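Local coordinates for protein carbohydrate deacetylase Agd3 (Neosartorya fumigata, PDB 6NWZ) that probably removes acetyl groups from the N-acetylated sugars of the exopolysaccharide galactosaminogalactan as a zinc-binding carbohydrate esterase, and is required for biofilm formation by the fungus, at residues 258-263 and 268-273; 498-503 and 507-512; 276-281 and 368-373; 550-555 and 569-574; 430-435 and 445-450. One frame throughout, in Å; residues are numbered along the deposited sequence.

Interaction 1: residues 258-263 and 268-273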
# COMPACT_ATOMS: atom_id res chain seq x y z
N PHE A 258 17.18 9.53 18.61
CA PHE A 258 17.85 10.10 19.77
C PHE A 258 17.84 9.14 20.96
O PHE A 258 18.48 9.43 21.97
CB PHE A 258 17.27 11.46 20.22
CG PHE A 258 17.56 12.59 19.28
CD1 PHE A 258 18.71 13.35 19.43
CD2 PHE A 258 16.69 12.89 18.25
CE1 PHE A 258 18.98 14.39 18.56
CE2 PHE A 258 16.96 13.93 17.38
CZ PHE A 258 18.10 14.68 17.53
N LEU A 259 17.16 8.00 20.87
CA LEU A 259 17.16 7.02 21.95
C LEU A 259 18.29 6.02 21.77
O LEU A 259 18.88 5.88 20.69
CB LEU A 259 15.83 6.28 22.01
CG LEU A 259 14.56 7.04 22.41
CD1 LEU A 259 13.37 6.10 22.49
CD2 LEU A 259 14.77 7.78 23.72
N VAL A 260 18.59 5.30 22.85
CA VAL A 260 19.47 4.14 22.84
C VAL A 260 18.60 2.90 22.96
O VAL A 260 17.73 2.83 23.83
CB VAL A 260 20.50 4.20 23.98
CG1 VAL A 260 21.37 2.95 23.99
CG2 VAL A 260 21.37 5.45 23.86
N THR A 261 18.83 1.93 22.08
CA THR A 261 18.07 0.69 22.09
C THR A 261 19.01 -0.47 22.38
O THR A 261 20.17 -0.46 21.95
CB THR A 261 17.31 0.46 20.76
OG1 THR A 261 18.25 0.26 19.70
CG2 THR A 261 16.41 1.66 20.42
N ASP A 262 18.52 -1.45 23.13
CA ASP A 262 19.30 -2.64 23.44
C ASP A 262 19.29 -3.60 22.26
O ASP A 262 18.22 -3.98 21.77
CB ASP A 262 18.76 -3.33 24.69
CG ASP A 262 18.75 -2.43 25.91
OD1 ASP A 262 19.84 -2.03 26.37
OD2 ASP A 262 17.65 -2.11 26.42
N ILE A 263 20.47 -3.98 21.80
CA ILE A 263 20.61 -4.86 20.64
C ILE A 263 20.30 -6.30 21.04
O ILE A 263 20.51 -6.71 22.19
CB ILE A 263 22.03 -4.71 20.05
CG1 ILE A 263 22.25 -3.25 19.63
CG2 ILE A 263 22.25 -5.66 18.88
CD1 ILE A 263 21.14 -2.70 18.72
N GLY A 268 23.33 -7.71 25.69
CA GLY A 268 24.01 -6.78 26.58
C GLY A 268 24.64 -5.59 25.91
O GLY A 268 25.21 -4.73 26.60
N SER A 269 24.58 -5.51 24.58
CA SER A 269 25.13 -4.39 23.84
C SER A 269 24.03 -3.39 23.52
O SER A 269 22.86 -3.74 23.38
CB SER A 269 25.80 -4.86 22.54
OG SER A 269 24.84 -5.42 21.65
N THR A 270 24.42 -2.12 23.41
CA THR A 270 23.50 -1.04 23.11
C THR A 270 24.02 -0.25 21.92
O THR A 270 25.23 -0.18 21.68
CB THR A 270 23.34 -0.09 24.31
OG1 THR A 270 24.58 0.59 24.54
CG2 THR A 270 22.96 -0.88 25.55
N PHE A 271 23.10 0.34 21.16
CA PHE A 271 23.48 1.16 20.03
C PHE A 271 22.66 2.44 19.99
O PHE A 271 21.46 2.43 20.27
CB PHE A 271 23.33 0.42 18.70
CG PHE A 271 23.73 1.23 17.51
CD1 PHE A 271 25.07 1.49 17.25
CD2 PHE A 271 22.78 1.77 16.66
CE1 PHE A 271 25.45 2.26 16.16
CE2 PHE A 271 23.14 2.54 15.58
CZ PHE A 271 24.48 2.79 15.32
N ARG A 272 23.33 3.55 19.65
CA ARG A 272 22.70 4.83 19.36
C ARG A 272 23.31 5.37 18.08
O ARG A 272 24.53 5.49 17.97
CB ARG A 272 22.91 5.83 20.50
CG ARG A 272 22.23 7.18 20.28
CD ARG A 272 22.53 8.13 21.43
NE ARG A 272 21.59 9.25 21.50
CZ ARG A 272 21.88 10.49 21.14
NH1 ARG A 272 23.08 10.78 20.67
NH2 ARG A 272 20.96 11.45 21.25
N ILE A 273 22.45 5.69 17.10
CA ILE A 273 22.90 6.14 15.79
C ILE A 273 23.85 7.32 15.95
O ILE A 273 23.71 8.12 16.89
CB ILE A 273 21.69 6.49 14.90
CG1 ILE A 273 22.05 6.35 13.41
CG2 ILE A 273 21.15 7.89 15.20
CD1 ILE A 273 22.25 4.91 12.98
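Phe-258 and Arg-272 open a short beta hairpin with a side-on grip: NE (3.2 Å) and NH2 (3.3 Å) of Arg-272 both donate to the carbonyl O of Phe-258. That oxygen lies in the guanidinium plane, and both nitrogens come to it from one face of its carbonyl, NE well above the carbonyl plane. The same NH2 sits at the edge of the Phe-258 ring, 3.5 Å from CD1. With CG of Arg-272 anti to its backbone N (chi1 -178°) and the chain extended to NE, the methylenes run past the Leu-259 carbonyl. Val-260 then spreads its two methyls over the partner segment, CG2 across the Arg-272 chain and CG1 3.6 Å from Thr-270 CB. Thr-261 and Phe-271 form a hydrogen-bonded antiparallel pair, Thr-261 N donating to Phe-271 O (3.2 Å) and Thr-261 O accepting from Phe-271 N (3.1 Å). Asp-262 and Thr-270 form the next, non-hydrogen-bonded pair; their side chains run alongside in the same direction. Ile-263 closes the segment: its N donates to Ser-269 O (2.9 Å), and its CD1 packs on Phe-271 CB. The hairpin follows strand 252-257 of the deacetylase domain; helix 369-375 packs against Phe-258 and Arg-272 and is preceded by Asp-368, the salt-bridge partner of NH2, while Phe-271 leans on helix 275-289.

Interaction 2: residues 498-503 and 507-512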
# COMPACT_ATOMS: atom_id res chain seq x y z
N TYR A 498 13.18 -4.11 15.50
CA TYR A 498 13.41 -2.82 16.14
C TYR A 498 14.70 -2.78 16.94
O TYR A 498 15.27 -1.70 17.15
CB TYR A 498 12.24 -2.48 17.05
CG TYR A 498 12.35 -3.07 18.44
CD1 TYR A 498 12.06 -4.41 18.68
CD2 TYR A 498 12.75 -2.29 19.52
CE1 TYR A 498 12.16 -4.96 19.95
CE2 TYR A 498 12.85 -2.83 20.80
CZ TYR A 498 12.55 -4.16 21.01
OH TYR A 498 12.66 -4.69 22.27
N ASN A 499 15.16 -3.93 17.43
CA ASN A 499 16.31 -4.00 18.32
C ASN A 499 17.51 -4.65 17.64
O ASN A 499 18.29 -5.37 18.26
CB ASN A 499 15.95 -4.75 19.60
CG ASN A 499 15.39 -6.14 19.34
OD1 ASN A 499 14.93 -6.44 18.24
ND2 ASN A 499 15.44 -7.00 20.35
N CYS A 500 17.66 -4.39 16.34
CA CYS A 500 18.73 -4.99 15.56
C CYS A 500 19.46 -3.92 14.75
O CYS A 500 18.84 -2.98 14.24
CB CYS A 500 18.20 -6.06 14.62
SG CYS A 500 18.07 -7.66 15.43
N ASP A 501 20.78 -4.09 14.64
CA ASP A 501 21.63 -3.14 13.93
C ASP A 501 22.55 -3.80 12.91
O ASP A 501 23.31 -3.08 12.25
CB ASP A 501 22.48 -2.34 14.93
CG ASP A 501 23.38 -3.23 15.78
OD1 ASP A 501 23.09 -4.44 15.90
OD2 ASP A 501 24.38 -2.72 16.33
N THR A 502 22.51 -5.12 12.75
CA THR A 502 23.35 -5.84 11.81
C THR A 502 22.51 -6.90 11.12
O THR A 502 21.45 -7.30 11.63
CB THR A 502 24.54 -6.52 12.51
OG1 THR A 502 24.05 -7.50 13.43
CG2 THR A 502 25.39 -5.50 13.25
N PRO A 503 22.94 -7.37 9.94
CA PRO A 503 22.25 -8.52 9.33
C PRO A 503 22.21 -9.74 10.22
O PRO A 503 21.18 -10.42 10.30
CB PRO A 503 23.07 -8.77 8.05
CG PRO A 503 23.66 -7.44 7.73
CD PRO A 503 23.98 -6.81 9.05
N VAL A 507 18.63 -11.67 11.24
CA VAL A 507 18.49 -13.07 10.85
C VAL A 507 18.32 -13.95 12.07
O VAL A 507 17.50 -14.87 12.08
CB VAL A 507 19.70 -13.50 9.99
CG1 VAL A 507 19.66 -14.99 9.72
CG2 VAL A 507 19.72 -12.73 8.69
N GLN A 508 19.07 -13.66 13.14
CA GLN A 508 18.97 -14.46 14.36
C GLN A 508 17.58 -14.34 14.99
O GLN A 508 16.94 -15.35 15.31
CB GLN A 508 20.04 -14.04 15.35
CG GLN A 508 20.23 -15.03 16.46
CD GLN A 508 20.57 -16.40 15.93
OE1 GLN A 508 21.40 -16.54 15.03
NE2 GLN A 508 19.92 -17.43 16.47
N GLU A 509 17.10 -13.11 15.17
CA GLU A 509 15.77 -12.92 15.75
C GLU A 509 14.68 -13.48 14.85
O GLU A 509 13.68 -14.00 15.34
CB GLU A 509 15.54 -11.43 16.01
CG GLU A 509 14.45 -11.14 17.02
CD GLU A 509 14.43 -9.69 17.45
OE1 GLU A 509 15.17 -8.89 16.84
OE2 GLU A 509 13.70 -9.35 18.40
N TRP A 510 14.86 -13.38 13.53
CA TRP A 510 13.92 -14.00 12.60
C TRP A 510 13.92 -15.51 12.75
O TRP A 510 12.86 -16.15 12.70
CB TRP A 510 14.29 -13.59 11.17
CG TRP A 510 13.49 -14.22 10.08
CD1 TRP A 510 12.13 -14.28 9.98
CD2 TRP A 510 14.00 -14.83 8.89
NE1 TRP A 510 11.77 -14.91 8.81
CE2 TRP A 510 12.90 -15.26 8.12
CE3 TRP A 510 15.30 -15.07 8.41
CZ2 TRP A 510 13.05 -15.91 6.91
CZ3 TRP A 510 15.44 -15.71 7.20
CH2 TRP A 510 14.33 -16.13 6.46
N ILE A 511 15.09 -16.11 12.95
CA ILE A 511 15.17 -17.56 13.14
C ILE A 511 14.54 -17.95 14.47
O ILE A 511 13.79 -18.93 14.55
CB ILE A 511 16.64 -18.02 13.05
CG1 ILE A 511 17.14 -17.95 11.61
CG2 ILE A 511 16.79 -19.42 13.62
CD1 ILE A 511 18.63 -18.18 11.48
N ASP A 512 14.82 -17.19 15.53
CA ASP A 512 14.41 -17.58 16.87
C ASP A 512 12.91 -17.41 17.09
O ASP A 512 12.30 -18.21 17.81
CB ASP A 512 15.18 -16.77 17.92
CG ASP A 512 16.68 -16.97 17.83
OD1 ASP A 512 17.13 -17.79 17.00
OD2 ASP A 512 17.42 -16.30 18.58
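Glu-509 lays its carboxylate against the amide of Asn-499, the two planes turned 58° apart and the side chains meeting at a slant. OE1 of Glu-509 also comes within 3.5 Å of Cys-500 SG, whose sulfur forms a disulfide with Cys-505. The glutamate gets there because its CG stands anti to its backbone N (chi1 -160°) and the rest of the chain is stretched out, so that the side chain bridges from helix 503-513 to the loop that leads into it. At the other end the contact is a helix turn: Val-507 N donates to Pro-503 O over 3.0 Å, nearly straight at 169°. Val-507 CG2 leans over the same carbonyl oxygen, and Phe-520 of helix 520-536 packs on Pro-503 and Val-507. Thr-502 is the N-cap, its OG1 accepting from Cys-505 N. The disulfide thus ties the loop covalently to the first turn of the helix, while the buried Glu-509 carboxylate is set against an amide and a disulfide sulfur, a setting that may shift its ionisation.

Interaction 3: residues 276-281 and 368-373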
# COMPACT_ATOMS: atom_id res chain seq x y z
N GLU A 276 28.16 10.04 11.85
CA GLU A 276 28.72 9.39 10.67
C GLU A 276 27.69 8.47 10.02
O GLU A 276 27.57 8.44 8.79
CB GLU A 276 29.98 8.60 11.04
CG GLU A 276 31.13 9.45 11.60
CD GLU A 276 30.94 9.81 13.07
OE1 GLU A 276 30.06 9.23 13.74
OE2 GLU A 276 31.68 10.69 13.56
N ASP A 277 26.95 7.72 10.84
CA ASP A 277 25.85 6.90 10.32
C ASP A 277 24.88 7.74 9.51
O ASP A 277 24.52 7.38 8.38
CB ASP A 277 25.12 6.22 11.48
CG ASP A 277 25.87 5.03 12.05
OD1 ASP A 277 26.45 4.26 11.26
OD2 ASP A 277 25.88 4.87 13.29
N MET A 278 24.44 8.87 10.07
CA MET A 278 23.44 9.70 9.41
C MET A 278 23.98 10.33 8.13
O MET A 278 23.23 10.49 7.16
CB MET A 278 22.92 10.77 10.37
CG MET A 278 22.04 10.24 11.50
SD MET A 278 20.65 9.21 10.97
CE MET A 278 19.96 10.19 9.65
N ASN A 279 25.26 10.69 8.10
CA ASN A 279 25.85 11.20 6.86
C ASN A 279 25.80 10.15 5.76
O ASN A 279 25.62 10.48 4.58
CB ASN A 279 27.28 11.66 7.10
CG ASN A 279 27.35 13.06 7.68
OD1 ASN A 279 26.50 13.90 7.39
ND2 ASN A 279 28.36 13.32 8.50
N GLY A 280 25.96 8.88 6.12
CA GLY A 280 25.82 7.82 5.13
C GLY A 280 24.41 7.71 4.60
O GLY A 280 24.20 7.53 3.39
N ILE A 281 23.41 7.82 5.48
CA ILE A 281 22.03 7.77 5.04
C ILE A 281 21.70 8.96 4.15
O ILE A 281 21.01 8.82 3.13
CB ILE A 281 21.09 7.68 6.25
CG1 ILE A 281 21.47 6.50 7.14
CG2 ILE A 281 19.64 7.59 5.79
CD1 ILE A 281 21.25 5.15 6.50
N ASP A 368 24.66 17.60 22.27
CA ASP A 368 24.49 16.33 21.57
C ASP A 368 24.94 16.50 20.12
O ASP A 368 24.33 17.28 19.37
CB ASP A 368 23.04 15.87 21.64
CG ASP A 368 22.83 14.43 21.22
OD1 ASP A 368 23.60 13.90 20.39
OD2 ASP A 368 21.87 13.81 21.73
N ASP A 369 25.99 15.78 19.72
CA ASP A 369 26.47 15.86 18.34
C ASP A 369 25.38 15.46 17.35
O ASP A 369 25.29 16.03 16.25
CB ASP A 369 27.70 14.97 18.15
CG ASP A 369 28.88 15.42 18.98
OD1 ASP A 369 28.69 16.22 19.93
OD2 ASP A 369 30.02 14.99 18.68
N LEU A 370 24.54 14.50 17.73
CA LEU A 370 23.46 14.07 16.85
C LEU A 370 22.41 15.17 16.69
O LEU A 370 21.81 15.30 15.61
CB LEU A 370 22.82 12.79 17.39
CG LEU A 370 21.67 12.19 16.59
CD1 LEU A 370 22.12 11.93 15.16
CD2 LEU A 370 21.17 10.92 17.25
N LEU A 371 22.18 15.97 17.73
CA LEU A 371 21.21 17.05 17.62
C LEU A 371 21.72 18.15 16.70
O LEU A 371 20.99 18.62 15.81
CB LEU A 371 20.88 17.64 18.99
CG LEU A 371 19.78 18.69 18.78
CD1 LEU A 371 18.43 18.13 19.19
CD2 LEU A 371 20.10 19.98 19.50
N ARG A 372 22.96 18.60 16.91
CA ARG A 372 23.52 19.63 16.05
C ARG A 372 23.50 19.21 14.59
O ARG A 372 23.37 20.06 13.70
CB ARG A 372 24.95 19.97 16.48
CG ARG A 372 25.07 20.46 17.90
CD ARG A 372 26.41 21.13 18.14
NE ARG A 372 27.53 20.31 17.70
CZ ARG A 372 28.07 19.33 18.42
NH1 ARG A 372 27.59 19.04 19.63
NH2 ARG A 372 29.10 18.64 17.94
N TRP A 373 23.63 17.91 14.31
CA TRP A 373 23.49 17.43 12.94
C TRP A 373 22.05 17.56 12.47
O TRP A 373 21.79 18.09 11.38
CB TRP A 373 23.97 15.99 12.82
CG TRP A 373 24.05 15.52 11.40
CD1 TRP A 373 25.12 15.61 10.57
CD2 TRP A 373 23.00 14.91 10.64
NE1 TRP A 373 24.82 15.08 9.34
CE2 TRP A 373 23.52 14.64 9.36
CE3 TRP A 373 21.68 14.55 10.92
CZ2 TRP A 373 22.76 14.04 8.36
CZ3 TRP A 373 20.93 13.95 9.92
CH2 TRP A 373 21.47 13.71 8.66
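Helices 275-289 and 369-375 run side by side in nearly the same direction, their short segments inclined by 29° with axes 10.9 Å apart at closest approach. A CH-pi and Met-aromatic contact lies between them, and the nearest CA atoms belong to Met-278 and Trp-373. Met-278 points its CB over one face of the indole, 3.7 Å from the centroid of the six-membered ring and close to the normal. From there its chain bends at both chi2 and chi3, which brings CE back to 3.9 Å from Trp-373 CZ3; SD stands obliquely to the ring, and CG meets Leu-370 CD1. Trp-373 is extended from its own helix, CG anti to the backbone N (chi1 -171°), which directs the indole at the other helix. Val-275 and Ser-282 of helix 275-289 also touch it. Asp-368 is the N-cap of the second helix: its OD1 accepts from Leu-370 N. The indole also has a polar partner, since Asn-279 passes it in the opposite direction: Trp-373 NE1 donates to Asn-279 OD1 over 2.8 Å, approaching from above the carbonyl plane of the amide.

Interaction 4: residues 550-555 and 569-574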
# COMPACT_ATOMS: atom_id res chain seq x y z
N LEU A 550 19.62 1.88 11.08
CA LEU A 550 20.35 2.75 10.16
C LEU A 550 21.86 2.62 10.31
O LEU A 550 22.60 3.36 9.65
CB LEU A 550 19.93 4.21 10.37
CG LEU A 550 18.44 4.57 10.31
CD1 LEU A 550 18.27 6.08 10.25
CD2 LEU A 550 17.76 3.91 9.13
N ARG A 551 22.34 1.71 11.16
CA ARG A 551 23.77 1.58 11.39
C ARG A 551 24.47 1.17 10.10
O ARG A 551 24.19 0.10 9.54
CB ARG A 551 24.04 0.54 12.48
CG ARG A 551 25.49 0.55 12.95
CD ARG A 551 25.89 -0.76 13.58
NE ARG A 551 27.20 -0.68 14.21
CZ ARG A 551 27.42 -0.85 15.51
NH1 ARG A 551 26.41 -1.14 16.32
NH2 ARG A 551 28.64 -0.75 16.00
N ASN A 552 25.37 2.02 9.63
CA ASN A 552 26.10 1.77 8.38
C ASN A 552 27.55 2.24 8.40
O ASN A 552 28.38 1.62 7.73
CB ASN A 552 25.38 2.46 7.20
CG ASN A 552 25.48 3.98 7.26
OD1 ASN A 552 26.39 4.57 6.67
ND2 ASN A 552 24.55 4.62 7.96
N ALA A 553 27.90 3.29 9.15
CA ALA A 553 29.22 3.88 9.04
C ALA A 553 30.33 2.90 9.38
O ALA A 553 31.44 3.01 8.85
CB ALA A 553 29.32 5.12 9.93
N ASP A 554 30.05 1.93 10.25
CA ASP A 554 31.09 1.05 10.78
C ASP A 554 30.74 -0.42 10.62
O ASP A 554 31.23 -1.26 11.39
CB ASP A 554 31.37 1.37 12.25
CG ASP A 554 30.13 1.20 13.13
OD1 ASP A 554 29.07 1.79 12.82
OD2 ASP A 554 30.22 0.47 14.14
N VAL A 555 29.89 -0.77 9.66
CA VAL A 555 29.42 -2.14 9.52
C VAL A 555 30.26 -2.85 8.47
O VAL A 555 30.92 -2.23 7.63
CB VAL A 555 27.92 -2.21 9.16
CG1 VAL A 555 27.10 -1.32 10.09
CG2 VAL A 555 27.68 -1.85 7.70
N ILE A 569 20.93 -2.35 7.46
CA ILE A 569 19.84 -3.29 7.23
C ILE A 569 18.61 -2.56 6.71
O ILE A 569 17.81 -3.12 5.95
CB ILE A 569 19.53 -4.10 8.50
CG1 ILE A 569 19.23 -3.18 9.68
CG2 ILE A 569 20.67 -5.04 8.83
CD1 ILE A 569 18.93 -3.93 10.96
N PHE A 570 18.44 -1.29 7.08
CA PHE A 570 17.35 -0.49 6.53
C PHE A 570 17.56 -0.22 5.05
O PHE A 570 16.65 -0.41 4.24
CB PHE A 570 17.20 0.82 7.31
CG PHE A 570 16.33 1.83 6.63
CD1 PHE A 570 14.95 1.71 6.68
CD2 PHE A 570 16.89 2.89 5.94
CE1 PHE A 570 14.14 2.63 6.05
CE2 PHE A 570 16.08 3.82 5.31
CZ PHE A 570 14.71 3.69 5.36
N GLN A 571 18.76 0.24 4.68
CA GLN A 571 19.04 0.50 3.27
C GLN A 571 18.93 -0.77 2.44
O GLN A 571 18.39 -0.74 1.32
CB GLN A 571 20.43 1.12 3.13
CG GLN A 571 20.54 2.50 3.76
CD GLN A 571 21.98 2.95 3.91
OE1 GLN A 571 22.66 2.56 4.86
NE2 GLN A 571 22.45 3.75 2.96
N ALA A 572 19.43 -1.90 2.95
CA ALA A 572 19.33 -3.15 2.21
C ALA A 572 17.88 -3.53 1.94
O ALA A 572 17.58 -4.13 0.90
CB ALA A 572 20.03 -4.28 2.98
N TRP A 573 16.98 -3.21 2.86
CA TRP A 573 15.57 -3.49 2.63
C TRP A 573 15.01 -2.58 1.54
O TRP A 573 14.35 -3.05 0.60
CB TRP A 573 14.78 -3.33 3.93
CG TRP A 573 13.32 -3.67 3.82
CD1 TRP A 573 12.73 -4.88 4.08
CD2 TRP A 573 12.25 -2.79 3.43
NE1 TRP A 573 11.38 -4.80 3.87
CE2 TRP A 573 11.06 -3.53 3.48
CE3 TRP A 573 12.20 -1.44 3.05
CZ2 TRP A 573 9.82 -2.98 3.15
CZ3 TRP A 573 10.96 -0.89 2.73
CH2 TRP A 573 9.79 -1.66 2.78
N VAL A 574 15.29 -1.28 1.63
CA VAL A 574 14.79 -0.34 0.63
C VAL A 574 15.38 -0.65 -0.74
O VAL A 574 14.67 -0.63 -1.75
CB VAL A 574 15.09 1.11 1.07
CG1 VAL A 574 14.64 2.11 0.01
CG2 VAL A 574 14.41 1.40 2.41
O HOH W 1 22.95 -2.08 9.75
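Leu-550 and Phe-570 make the close part of this contact: CD2 of Leu-550 lies 3.5 Å from Phe-570 CD2 and 3.6 Å from its CB, the two side chains lying alongside and pointing the same way. The methyl meets the ring obliquely, near its attachment to CB, while Val-574 CG2 of the same helix covers one ring face. Phe-545 stands edge-to-face with Phe-570, and Ile-254 of strand 252-257 touches both Leu-550 and Phe-570, so the pair packs the start of helix 569-584 against that strand. The other half is looser and more polar. Asn-552 CB approaches Gln-571 OE1 at 3.6 Å, the amide planes 78° apart; that oxygen is engaged by Ser-568 OG. Asn-552 turns its CG between its backbone N and carbonyl (chi1 70°), which lets ND2 donate straight back to Leu-550 O over 2.9 Å; ND2 also bonds to Asp-277 O of helix 275-289. A water lies between the backbones of Arg-551 and Ile-569 and accepts from Ile-569 N at 3.1 Å. Farther out, Arg-551, just before the type I turn 552-555, meets with its NH2 the syn lone pair of Asp-554 OD2 at 2.7 Å. The division implies that the closest packing on the helix is apolar, whereas Asn-552 ND2 and Gln-571 OE1 find their hydrogen bonds within the loop or in neighbouring elements, and the NH of Ile-569 is met by a bound water.

Interaction 5: residues 430-435 and 445-450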
# COMPACT_ATOMS: atom_id res chain seq x y z
N ILE A 430 1.27 11.65 15.52
CA ILE A 430 2.41 11.09 16.22
C ILE A 430 2.58 9.64 15.81
O ILE A 430 1.68 9.01 15.26
CB ILE A 430 2.27 11.18 17.76
CG1 ILE A 430 1.20 10.20 18.25
CG2 ILE A 430 1.95 12.59 18.20
CD1 ILE A 430 1.11 10.09 19.75
N ILE A 431 3.77 9.11 16.10
CA ILE A 431 4.00 7.67 16.09
C ILE A 431 3.93 7.22 17.55
O ILE A 431 4.89 7.42 18.30
CB ILE A 431 5.35 7.31 15.46
CG1 ILE A 431 5.46 7.92 14.05
CG2 ILE A 431 5.53 5.79 15.43
CD1 ILE A 431 6.74 7.56 13.32
N PRO A 432 2.82 6.63 18.00
CA PRO A 432 2.68 6.29 19.42
C PRO A 432 3.78 5.35 19.87
O PRO A 432 4.19 4.46 19.12
CB PRO A 432 1.29 5.63 19.50
CG PRO A 432 0.94 5.28 18.09
CD PRO A 432 1.61 6.29 17.22
N PRO A 433 4.28 5.52 21.10
CA PRO A 433 5.50 4.79 21.51
C PRO A 433 5.22 3.30 21.64
O PRO A 433 4.41 2.88 22.47
CB PRO A 433 5.85 5.43 22.86
CG PRO A 433 4.52 5.91 23.39
CD PRO A 433 3.69 6.30 22.20
N ALA A 434 5.89 2.51 20.81
CA ALA A 434 5.66 1.06 20.73
C ALA A 434 4.20 0.75 20.43
O ALA A 434 3.69 -0.31 20.81
CB ALA A 434 6.10 0.35 22.01
N ILE A 435 3.52 1.67 19.74
CA ILE A 435 2.10 1.57 19.41
C ILE A 435 1.31 1.24 20.68
O ILE A 435 0.60 0.23 20.74
CB ILE A 435 1.85 0.52 18.31
CG1 ILE A 435 2.88 0.69 17.19
CG2 ILE A 435 0.47 0.69 17.70
CD1 ILE A 435 2.83 2.05 16.53
N GLN A 445 -7.15 11.23 24.83
CA GLN A 445 -7.60 12.59 25.13
C GLN A 445 -6.41 13.52 25.34
O GLN A 445 -6.45 14.69 24.93
CB GLN A 445 -8.51 12.58 26.35
CG GLN A 445 -9.16 13.93 26.66
CD GLN A 445 -10.24 14.30 25.67
OE1 GLN A 445 -11.22 13.57 25.50
NE2 GLN A 445 -10.07 15.44 25.01
N ALA A 446 -5.35 13.02 25.98
CA ALA A 446 -4.14 13.83 26.14
C ALA A 446 -3.54 14.18 24.78
O ALA A 446 -3.07 15.31 24.58
CB ALA A 446 -3.12 13.09 27.00
N TRP A 447 -3.55 13.23 23.84
CA TRP A 447 -3.15 13.55 22.47
C TRP A 447 -4.05 14.64 21.90
O TRP A 447 -3.57 15.63 21.35
CB TRP A 447 -3.23 12.31 21.57
CG TRP A 447 -2.45 11.11 22.00
CD1 TRP A 447 -1.70 10.96 23.13
CD2 TRP A 447 -2.35 9.87 21.28
NE1 TRP A 447 -1.15 9.71 23.17
CE2 TRP A 447 -1.53 9.02 22.04
CE3 TRP A 447 -2.87 9.40 20.07
CZ2 TRP A 447 -1.22 7.72 21.64
CZ3 TRP A 447 -2.57 8.11 19.67
CH2 TRP A 447 -1.75 7.29 20.45
N TRP A 448 -5.37 14.46 22.02
CA TRP A 448 -6.31 15.37 21.39
C TRP A 448 -6.26 16.76 22.02
O TRP A 448 -6.49 17.75 21.33
CB TRP A 448 -7.72 14.80 21.48
CG TRP A 448 -8.73 15.57 20.68
CD1 TRP A 448 -9.32 16.76 21.02
CD2 TRP A 448 -9.27 15.21 19.41
NE1 TRP A 448 -10.18 17.16 20.04
CE2 TRP A 448 -10.18 16.22 19.04
CE3 TRP A 448 -9.08 14.13 18.55
CZ2 TRP A 448 -10.89 16.19 17.84
CZ3 TRP A 448 -9.78 14.09 17.36
CH2 TRP A 448 -10.68 15.11 17.02
N ASP A 449 -5.97 16.84 23.32
CA ASP A 449 -5.90 18.14 23.96
C ASP A 449 -4.70 18.94 23.47
O ASP A 449 -4.70 20.17 23.57
CB ASP A 449 -5.87 17.97 25.48
CG ASP A 449 -7.19 17.46 26.03
OD1 ASP A 449 -8.16 17.34 25.24
OD2 ASP A 449 -7.27 17.18 27.24
N ASN A 450 -3.68 18.27 22.94
CA ASN A 450 -2.68 18.92 22.10
C ASN A 450 -3.10 18.75 20.64
O ASN A 450 -4.14 18.17 20.33
CB ASN A 450 -1.30 18.36 22.40
CG ASN A 450 -0.91 18.51 23.86
OD1 ASN A 450 -0.34 19.53 24.27
ND2 ASN A 450 -1.22 17.50 24.67
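Trp-447 reaches from helix 441-449 to the loop that follows strand 429-430, its CB directed at that loop. CG lies anti to the carbonyl carbon, beside the backbone N (chi1 -56°), and from there the indole extends toward Ile-430 and Pro-432. At the fusion bond CD2 lies 3.8 Å and CE2 3.7 Å from Ile-430 CD1. This methyl sits over the centre of the indole, 12° off the normal of the six-membered ring, a CH-pi contact made as the isoleucine crosses the tryptophan at about a right angle. NE1, on the pyrrole side, hydrogen-bonds to Gln-395 OE1. Around the benzene ring, CZ2 is met by both residues, Pro-432 CB coming to 3.9 Å; at the far end CH2 stands 3.6 Å from the same CB, the proline approaching obliquely. Val-403 and Cys-455 also touch Trp-447, so helix 400-417 and strand 454-456 of the deacetylase domain pack on this side chain too. Beyond it, the side chain of Pro-432 is about 6 Å from that of the zinc ligand His-388. The contact between the segments is therefore apolar, CH groups against the pi face, while the buried indole NH is satisfied by a glutamine from outside.

Interactions 1 to 4 form a connected group, whereas interaction 5 stands apart, touching none of them. Salt bridges join the hairpin to interaction 3 (Arg-272 NH2 to Asp-368 OD2, 2.6 Å) and interaction 2 to interaction 4 (Asp-501 OD2 to Arg-551 NH1, 2.6 Å). Interactions 3 and 4 meet through Asp-277 OD1 and Ala-553 N, 2.7 Å apart, a probable hydrogen bond. The side chain of Leu-259 in interaction 1 is about 4 Å from that of zinc ligand His-392 and about 5 Å from a bound zinc ion; that of Pro-432 in interaction 5 is about 8 Å from a bound zinc ion. Interaction 3 is more remote, the Leu-370 side chain being about 14 Å from zinc.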